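Local coordinates for outer surface protein (Bacillus cereus ATCC 14579, PDB 1X7F), which is not functionally characterised but probably acts as a 6-phospho-N-acetylmuramidase, a glycosidase that splits phosphorylated disaccharides recovered from the cell wall, at residues R57-L62 against I91-P96; R121-F126 against C170-P175. All coordinates share one frame; numbering follows the deposited sequence.

Contact 1. Residues R57-L62 against I91-P96; sequences RIFTCL and ILDVAP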
ATOM      1  N   ARG A  57       2.732  -0.830 -13.310  1.00 35.63           N
ATOM      2  CA  ARG A  57       3.565   0.355 -13.187  1.00 36.64           C
ATOM      3  C   ARG A  57       5.014  -0.070 -12.928  1.00 36.66           C
ATOM      4  O   ARG A  57       5.262  -1.023 -12.181  1.00 36.35           O
ATOM      5  CB  ARG A  57       3.025   1.249 -12.052  1.00 37.15           C
ATOM      6  CG  ARG A  57       3.851   2.502 -11.776  1.00 38.16           C
ATOM      7  CD  ARG A  57       3.178   3.522 -10.867  1.00 36.94           C
ATOM      8  NE  ARG A  57       4.044   4.684 -10.694  1.00 37.86           N
ATOM      9  CZ  ARG A  57       3.666   5.861 -10.201  1.00 39.19           C
ATOM     10  NH1 ARG A  57       2.411   6.088  -9.831  1.00 36.68           N
ATOM     11  NH2 ARG A  57       4.557   6.831 -10.090  1.00 37.90           N
ATOM     12  N   ILE A  58       5.955   0.628 -13.566  1.00 36.42           N
ATOM     13  CA  ILE A  58       7.384   0.400 -13.366  1.00 36.97           C
ATOM     14  C   ILE A  58       8.118   1.692 -12.960  1.00 38.10           C
ATOM     15  O   ILE A  58       7.921   2.749 -13.572  1.00 38.03           O
ATOM     16  CB  ILE A  58       8.042  -0.201 -14.647  1.00 37.71           C
ATOM     17  CG1 ILE A  58       7.465  -1.584 -14.967  1.00 36.43           C
ATOM     18  CG2 ILE A  58       9.565  -0.295 -14.478  1.00 36.77           C
ATOM     19  CD1 ILE A  58       8.087  -2.231 -16.181  1.00 35.63           C
ATOM     20  N   PHE A  59       8.951   1.592 -11.927  1.00 38.26           N
ATOM     21  CA  PHE A  59       9.924   2.632 -11.603  1.00 39.07           C
ATOM     22  C   PHE A  59      11.305   2.190 -12.080  1.00 39.74           C
ATOM     23  O   PHE A  59      11.805   1.147 -11.695  1.00 39.34           O
ATOM     24  CB  PHE A  59       9.942   2.944 -10.105  1.00 38.30           C
ATOM     25  CG  PHE A  59      11.058   3.884  -9.696  1.00 39.52           C
ATOM     26  CD1 PHE A  59      10.998   5.244 -10.021  1.00 39.90           C
ATOM     27  CD2 PHE A  59      12.185   3.403  -9.014  1.00 38.85           C
ATOM     28  CE1 PHE A  59      12.040   6.122  -9.654  1.00 41.71           C
ATOM     29  CE2 PHE A  59      13.235   4.264  -8.644  1.00 39.62           C
ATOM     30  CZ  PHE A  59      13.163   5.631  -8.964  1.00 40.01           C
ATOM     31  N   THR A  60      11.917   2.966 -12.952  1.00 42.43           N
ATOM     32  CA  THR A  60      13.236   2.572 -13.437  1.00 45.20           C
ATOM     33  C   THR A  60      14.272   3.663 -13.256  1.00 45.56           C
ATOM     34  O   THR A  60      13.973   4.857 -13.351  1.00 45.33           O
ATOM     35  CB  THR A  60      13.202   2.023 -14.877  1.00 45.64           C
ATOM     36  OG1 THR A  60      14.545   1.879 -15.348  1.00 48.29           O
ATOM     37  CG2 THR A  60      12.593   3.028 -15.850  1.00 47.51           C
ATOM     38  N   CYS A  61      15.491   3.215 -12.996  1.00 46.75           N
ATOM     39  CA  CYS A  61      16.561   4.061 -12.519  1.00 47.11           C
ATOM     40  C   CYS A  61      17.795   3.990 -13.419  1.00 47.39           C
ATOM     41  O   CYS A  61      18.389   2.920 -13.597  1.00 47.05           O
ATOM     42  CB  CYS A  61      16.918   3.608 -11.114  1.00 47.35           C
ATOM     43  SG  CYS A  61      17.787   4.817 -10.139  1.00 47.73           S
ATOM     44  N   LEU A  62      18.171   5.133 -13.985  1.00 47.93           N
ATOM     45  CA  LEU A  62      19.378   5.229 -14.796  1.00 49.02           C
ATOM     46  C   LEU A  62      20.443   5.974 -14.003  1.00 49.00           C
ATOM     47  O   LEU A  62      20.404   7.202 -13.885  1.00 49.01           O
ATOM     48  CB  LEU A  62      19.085   5.901 -16.148  1.00 48.77           C
ATOM     49  CG  LEU A  62      20.211   6.160 -17.165  1.00 49.61           C
ATOM     50  CD1 LEU A  62      21.060   4.914 -17.501  1.00 50.30           C
ATOM     51  CD2 LEU A  62      19.630   6.775 -18.440  1.00 49.69           C
ATOM     52  N   ILE A  91       7.968   4.945 -15.435  1.00 38.13           N
ATOM     53  CA  ILE A  91       8.512   6.209 -14.934  1.00 38.53           C
ATOM     54  C   ILE A  91      10.039   6.110 -14.794  1.00 39.84           C
ATOM     55  O   ILE A  91      10.551   5.252 -14.065  1.00 38.24           O
ATOM     56  CB  ILE A  91       7.833   6.649 -13.602  1.00 37.97           C
ATOM     57  CG1 ILE A  91       6.299   6.737 -13.749  1.00 37.09           C
ATOM     58  CG2 ILE A  91       8.414   7.972 -13.096  1.00 37.36           C
ATOM     59  CD1 ILE A  91       5.793   7.705 -14.854  1.00 35.09           C
ATOM     60  N   LEU A  92      10.742   6.979 -15.525  1.00 41.14           N
ATOM     61  CA  LEU A  92      12.210   7.050 -15.501  1.00 43.96           C
ATOM     62  C   LEU A  92      12.759   8.054 -14.493  1.00 45.32           C
ATOM     63  O   LEU A  92      12.368   9.219 -14.479  1.00 44.75           O
ATOM     64  CB  LEU A  92      12.769   7.401 -16.884  1.00 43.90           C
ATOM     65  CG  LEU A  92      13.475   6.325 -17.716  1.00 45.75           C
ATOM     66  CD1 LEU A  92      13.763   6.866 -19.112  1.00 46.34           C
ATOM     67  CD2 LEU A  92      14.777   5.853 -17.058  1.00 46.96           C
ATOM     68  N   ASP A  93      13.670   7.581 -13.649  1.00 47.92           N
ATOM     69  CA  ASP A  93      14.496   8.468 -12.836  1.00 51.05           C
ATOM     70  C   ASP A  93      15.928   8.462 -13.376  1.00 52.07           C
ATOM     71  O   ASP A  93      16.649   7.466 -13.265  1.00 52.53           O
ATOM     72  CB  ASP A  93      14.466   8.062 -11.363  1.00 51.21           C
ATOM     73  CG  ASP A  93      14.808   9.209 -10.434  1.00 53.23           C
ATOM     74  OD1 ASP A  93      15.497  10.160 -10.878  1.00 55.58           O
ATOM     75  OD2 ASP A  93      14.425   9.242  -9.242  1.00 55.71           O
ATOM     76  N   VAL A  94      16.319   9.573 -13.984  1.00 53.99           N
ATOM     77  CA  VAL A  94      17.653   9.696 -14.577  1.00 55.88           C
ATOM     78  C   VAL A  94      18.488  10.682 -13.752  1.00 56.92           C
ATOM     79  O   VAL A  94      18.007  11.762 -13.388  1.00 57.10           O
ATOM     80  CB  VAL A  94      17.582  10.116 -16.082  1.00 55.97           C
ATOM     81  CG1 VAL A  94      18.970  10.158 -16.720  1.00 55.38           C
ATOM     82  CG2 VAL A  94      16.670   9.168 -16.869  1.00 56.42           C
ATOM     83  N   ALA A  95      19.718  10.281 -13.428  1.00 58.37           N
ATOM     84  CA  ALA A  95      20.664  11.138 -12.704  1.00 59.78           C
ATOM     85  C   ALA A  95      21.006  12.399 -13.519  1.00 60.49           C
ATOM     86  O   ALA A  95      21.470  12.294 -14.664  1.00 60.14           O
ATOM     87  CB  ALA A  95      21.930  10.360 -12.352  1.00 59.66           C
ATOM     88  N   PRO A  96      20.748  13.579 -12.939  1.00 61.34           N
ATOM     89  CA  PRO A  96      21.036  14.863 -13.595  1.00 62.20           C
ATOM     90  C   PRO A  96      22.498  15.083 -14.002  1.00 62.70           C
ATOM     91  O   PRO A  96      22.794  16.064 -14.680  1.00 63.06           O
ATOM     92  CB  PRO A  96      20.604  15.895 -12.546  1.00 62.30           C
ATOM     93  CG  PRO A  96      19.571  15.178 -11.753  1.00 61.68           C
ATOM     94  CD  PRO A  96      20.118  13.782 -11.620  1.00 61.47           C
TER

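Contact 2. Residues R121-F126 against C170-P175; sequences RLDVGF and CHNFYP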
ATOM      1  N   ARG A 121      10.750  11.311 -13.228  1.00 39.90           N
ATOM      2  CA  ARG A 121      10.737  11.791 -11.856  1.00 41.58           C
ATOM      3  C   ARG A 121      11.661  12.984 -11.676  1.00 42.50           C
ATOM      4  O   ARG A 121      12.762  13.039 -12.242  1.00 42.34           O
ATOM      5  CB  ARG A 121      11.074  10.677 -10.866  1.00 42.29           C
ATOM      6  CG  ARG A 121      10.734  11.037  -9.418  1.00 44.90           C
ATOM      7  CD  ARG A 121      10.450   9.854  -8.511  1.00 48.92           C
ATOM      8  NE  ARG A 121      10.138  10.280  -7.150  1.00 49.38           N
ATOM      9  CZ  ARG A 121      11.058  10.607  -6.255  1.00 49.34           C
ATOM     10  NH1 ARG A 121      12.340  10.555  -6.578  1.00 51.80           N
ATOM     11  NH2 ARG A 121      10.706  10.981  -5.037  1.00 48.17           N
ATOM     12  N   LEU A 122      11.169  13.964 -10.925  1.00 43.45           N
ATOM     13  CA  LEU A 122      11.979  15.081 -10.470  1.00 44.02           C
ATOM     14  C   LEU A 122      12.244  14.849  -8.986  1.00 44.92           C
ATOM     15  O   LEU A 122      11.495  15.308  -8.118  1.00 44.49           O
ATOM     16  CB  LEU A 122      11.284  16.420 -10.721  1.00 43.32           C
ATOM     17  CG  LEU A 122      11.003  16.818 -12.174  1.00 43.12           C
ATOM     18  CD1 LEU A 122      10.402  18.204 -12.210  1.00 40.76           C
ATOM     19  CD2 LEU A 122      12.252  16.750 -13.047  1.00 43.36           C
ATOM     20  N   ASP A 123      13.308  14.095  -8.725  1.00 46.21           N
ATOM     21  CA  ASP A 123      13.751  13.735  -7.382  1.00 47.63           C
ATOM     22  C   ASP A 123      14.047  14.989  -6.540  1.00 47.56           C
ATOM     23  O   ASP A 123      13.669  15.081  -5.365  1.00 47.14           O
ATOM     24  CB  ASP A 123      14.996  12.850  -7.504  1.00 48.64           C
ATOM     25  CG  ASP A 123      15.414  12.234  -6.188  1.00 50.96           C
ATOM     26  OD1 ASP A 123      14.523  11.872  -5.389  1.00 52.07           O
ATOM     27  OD2 ASP A 123      16.617  12.062  -5.877  1.00 53.86           O
ATOM     28  N   VAL A 124      14.728  15.946  -7.165  1.00 47.64           N
ATOM     29  CA  VAL A 124      14.952  17.260  -6.581  1.00 47.89           C
ATOM     30  C   VAL A 124      14.203  18.279  -7.447  1.00 48.45           C
ATOM     31  O   VAL A 124      14.111  18.123  -8.669  1.00 48.00           O
ATOM     32  CB  VAL A 124      16.477  17.581  -6.454  1.00 47.84           C
ATOM     33  CG1 VAL A 124      16.725  19.041  -6.080  1.00 46.88           C
ATOM     34  CG2 VAL A 124      17.133  16.659  -5.428  1.00 47.17           C
ATOM     35  N   GLY A 125      13.651  19.299  -6.797  1.00 49.12           N
ATOM     36  CA  GLY A 125      12.874  20.323  -7.478  1.00 49.78           C
ATOM     37  C   GLY A 125      13.672  21.528  -7.940  1.00 50.31           C
ATOM     38  O   GLY A 125      14.898  21.594  -7.777  1.00 50.65           O
ATOM     39  N   PHE A 126      12.960  22.481  -8.532  1.00 50.35           N
ATOM     40  CA  PHE A 126      13.550  23.725  -9.008  1.00 50.58           C
ATOM     41  C   PHE A 126      12.774  24.885  -8.382  1.00 50.10           C
ATOM     42  O   PHE A 126      12.380  24.803  -7.212  1.00 50.25           O
ATOM     43  CB  PHE A 126      13.535  23.783 -10.549  1.00 51.03           C
ATOM     44  CG  PHE A 126      13.975  22.497 -11.211  1.00 52.49           C
ATOM     45  CD1 PHE A 126      13.040  21.525 -11.568  1.00 52.81           C
ATOM     46  CD2 PHE A 126      15.322  22.251 -11.465  1.00 54.49           C
ATOM     47  CE1 PHE A 126      13.438  20.331 -12.170  1.00 53.33           C
ATOM     48  CE2 PHE A 126      15.731  21.056 -12.066  1.00 54.99           C
ATOM     49  CZ  PHE A 126      14.784  20.096 -12.417  1.00 53.45           C
ATOM     50  N   CYS A 170       5.465  10.749  -6.415  1.00 34.71           N
ATOM     51  CA  CYS A 170       5.948   9.556  -5.741  1.00 34.49           C
ATOM     52  C   CYS A 170       6.918   9.930  -4.636  1.00 33.99           C
ATOM     53  O   CYS A 170       7.791  10.776  -4.815  1.00 34.08           O
ATOM     54  CB  CYS A 170       6.589   8.577  -6.730  1.00 33.31           C
ATOM     55  SG  CYS A 170       7.110   7.011  -6.011  1.00 36.59           S
ATOM     56  N   HIS A 171       6.739   9.289  -3.487  1.00 33.91           N
ATOM     57  CA  HIS A 171       7.640   9.423  -2.359  1.00 33.40           C
ATOM     58  C   HIS A 171       9.026   8.879  -2.674  1.00 33.75           C
ATOM     59  O   HIS A 171       9.177   8.102  -3.624  1.00 33.70           O
ATOM     60  CB  HIS A 171       7.085   8.635  -1.195  1.00 33.00           C
ATOM     61  CG  HIS A 171       6.092   9.382  -0.371  1.00 31.95           C
ATOM     62  ND1 HIS A 171       6.464  10.252   0.632  1.00 30.70           N
ATOM     63  CD2 HIS A 171       4.739   9.347  -0.361  1.00 30.98           C
ATOM     64  CE1 HIS A 171       5.382  10.742   1.209  1.00 30.59           C
ATOM     65  NE2 HIS A 171       4.323  10.214   0.618  1.00 33.45           N
ATOM     66  N   ASN A 172      10.026   9.282  -1.874  1.00 33.52           N
ATOM     67  CA  ASN A 172      11.352   8.655  -1.898  1.00 33.79           C
ATOM     68  C   ASN A 172      11.296   7.299  -1.208  1.00 34.20           C
ATOM     69  O   ASN A 172      10.355   7.001  -0.466  1.00 33.48           O
ATOM     70  CB  ASN A 172      12.395   9.496  -1.162  1.00 33.40           C
ATOM     71  CG  ASN A 172      12.936  10.644  -1.984  1.00 35.76           C
ATOM     72  OD1 ASN A 172      13.135  10.542  -3.196  1.00 36.48           O
ATOM     73  ND2 ASN A 172      13.214  11.753  -1.307  1.00 40.17           N
ATOM     74  N   PHE A 173      12.311   6.474  -1.441  1.00 34.53           N
ATOM     75  CA  PHE A 173      12.529   5.327  -0.578  1.00 34.99           C
ATOM     76  C   PHE A 173      13.840   5.583   0.144  1.00 34.60           C
ATOM     77  O   PHE A 173      14.562   6.516  -0.220  1.00 33.05           O
ATOM     78  CB  PHE A 173      12.486   3.974  -1.321  1.00 34.25           C
ATOM     79  CG  PHE A 173      13.469   3.843  -2.471  1.00 35.17           C
ATOM     80  CD1 PHE A 173      14.832   4.042  -2.285  1.00 31.14           C
ATOM     81  CD2 PHE A 173      13.016   3.426  -3.731  1.00 35.58           C
ATOM     82  CE1 PHE A 173      15.736   3.892  -3.326  1.00 33.31           C
ATOM     83  CE2 PHE A 173      13.900   3.265  -4.791  1.00 35.21           C
ATOM     84  CZ  PHE A 173      15.274   3.509  -4.594  1.00 37.41           C
ATOM     85  N   TYR A 174      14.133   4.770   1.167  1.00 34.51           N
ATOM     86  CA  TYR A 174      15.263   5.045   2.075  1.00 33.87           C
ATOM     87  C   TYR A 174      16.105   3.797   2.339  1.00 34.43           C
ATOM     88  O   TYR A 174      15.706   2.930   3.136  1.00 35.34           O
ATOM     89  CB  TYR A 174      14.746   5.702   3.370  1.00 33.02           C
ATOM     90  CG  TYR A 174      14.129   7.039   3.069  1.00 31.79           C
ATOM     91  CD1 TYR A 174      12.771   7.146   2.735  1.00 31.94           C
ATOM     92  CD2 TYR A 174      14.919   8.202   3.041  1.00 32.20           C
ATOM     93  CE1 TYR A 174      12.210   8.391   2.394  1.00 30.23           C
ATOM     94  CE2 TYR A 174      14.368   9.446   2.719  1.00 29.04           C
ATOM     95  CZ  TYR A 174      13.020   9.525   2.391  1.00 30.69           C
ATOM     96  OH  TYR A 174      12.477  10.749   2.066  1.00 32.98           O
ATOM     97  N   PRO A 175      17.242   3.702   1.634  1.00 34.74           N
ATOM     98  CA  PRO A 175      18.145   2.542   1.707  1.00 33.70           C
ATOM     99  C   PRO A 175      18.847   2.386   3.041  1.00 33.73           C
ATOM    100  O   PRO A 175      19.240   1.267   3.378  1.00 33.13           O
ATOM    101  CB  PRO A 175      19.211   2.850   0.628  1.00 34.34           C
ATOM    102  CG  PRO A 175      18.561   3.891  -0.257  1.00 34.33           C
ATOM    103  CD  PRO A 175      17.739   4.715   0.676  1.00 33.69           C
TER

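Contact 1. Residues R57-L62 against I91-P96
The ring of F59 packs obliquely against the side chain of D93 on the inner face of a parallel (beta/alpha)8 barrel, where strands 55-62 and 89-94 run side by side and are joined by the crossover helix 74-85. CE1 of F59 sits 3.5 Å from D93 CB, and D93 OD2 lies at the ring edge, in its plane, 3.8 Å from F59 CZ. The carboxylate is turned 77° from the ring. F203 meets the same ring edge-to-face from across the barrel. R57, also directed into the barrel, has an extended chain that brings NH2 to 4.1 Å from I91 CG1, while its charge is held by salt bridges to E144 and D246.

T60, L62, L92 and V94 occupy the outer face. T60 and L92 lie alongside each other; with its methyl between the backbone N and the carbonyl carbon, T60 brings CG2 to 3.8 Å from L92 CD2. L62 and V94 repeat the pairing one step on, through L62 CD2 and V94 CG1. F76 of helix 74-85 packs on T60 and L62, and F112 of helix 110-115 on L92 and V94. Five backbone hydrogen bonds zip the strands together; the last, from A95 N to L62 O at 3.2 Å, carries the pairing one residue past the end of strand 89-94.

Contact 2. Residues R121-F126 against C170-P175
R121 reaches with its guanidinium group for the carbonyl oxygen of C170. NH2 of R121 gives the main bond, 2.9 Å to C170 O with an N-H...O angle of 162°; NE of R121 adds a weak one to the same C170 O at 3.3 Å. The oxygen lies in the guanidinium plane, at its edge, but the donor NH2 stands 37° out of the carbonyl plane. Beside this fork R121 NE also comes to 4.0 Å from C170 CB. The side chain of N172 comes across at about a right angle, bringing its amide end close to both R121 and D123.

A second grip comes from D123, two residues further along the same segment: R121 NH1 bonds to D123 OD1 at 2.8 Å in a salt bridge that meets the carboxylate from above its plane. With an extended chain from CG to NE, R121 spans the gap between the segments, and the two bonded sides should limit rotation of its head. The 170-175 loop is positioned in turn by S148, whose OG bonds both N172 N and H171 ND1, and by T222, which bonds N172 O.

The contact lies at the C-terminal ends of the barrel strands, where enzymes of this fold keep their active sites. Strand 142-146 runs between strands 119-122 and 167-170, and R121 crosses its inner side beside N146; H171 points away, stacking on F186 of helix 183-195.

In the fold
Both contacts belong to the same eight-stranded parallel barrel and are largely buried, their centres 10 Å apart. Contact 1 joins adjacent strands by a regular backbone ladder, with apolar packing outside and mixed aromatic and charged groups inside. Contact 2 skips over a strand, buries far less surface and relies on a side chain reaching a backbone carbonyl near the barrel mouth. Neighbouring strands 89-94 and 119-122 tie them together: L92 O probably accepts a hydrogen bond from R121 N at 2.9 Å, D93 OD2 makes a weak, long ion pair with R121 NH1, and the rings of F59 and F173 touch inside the barrel.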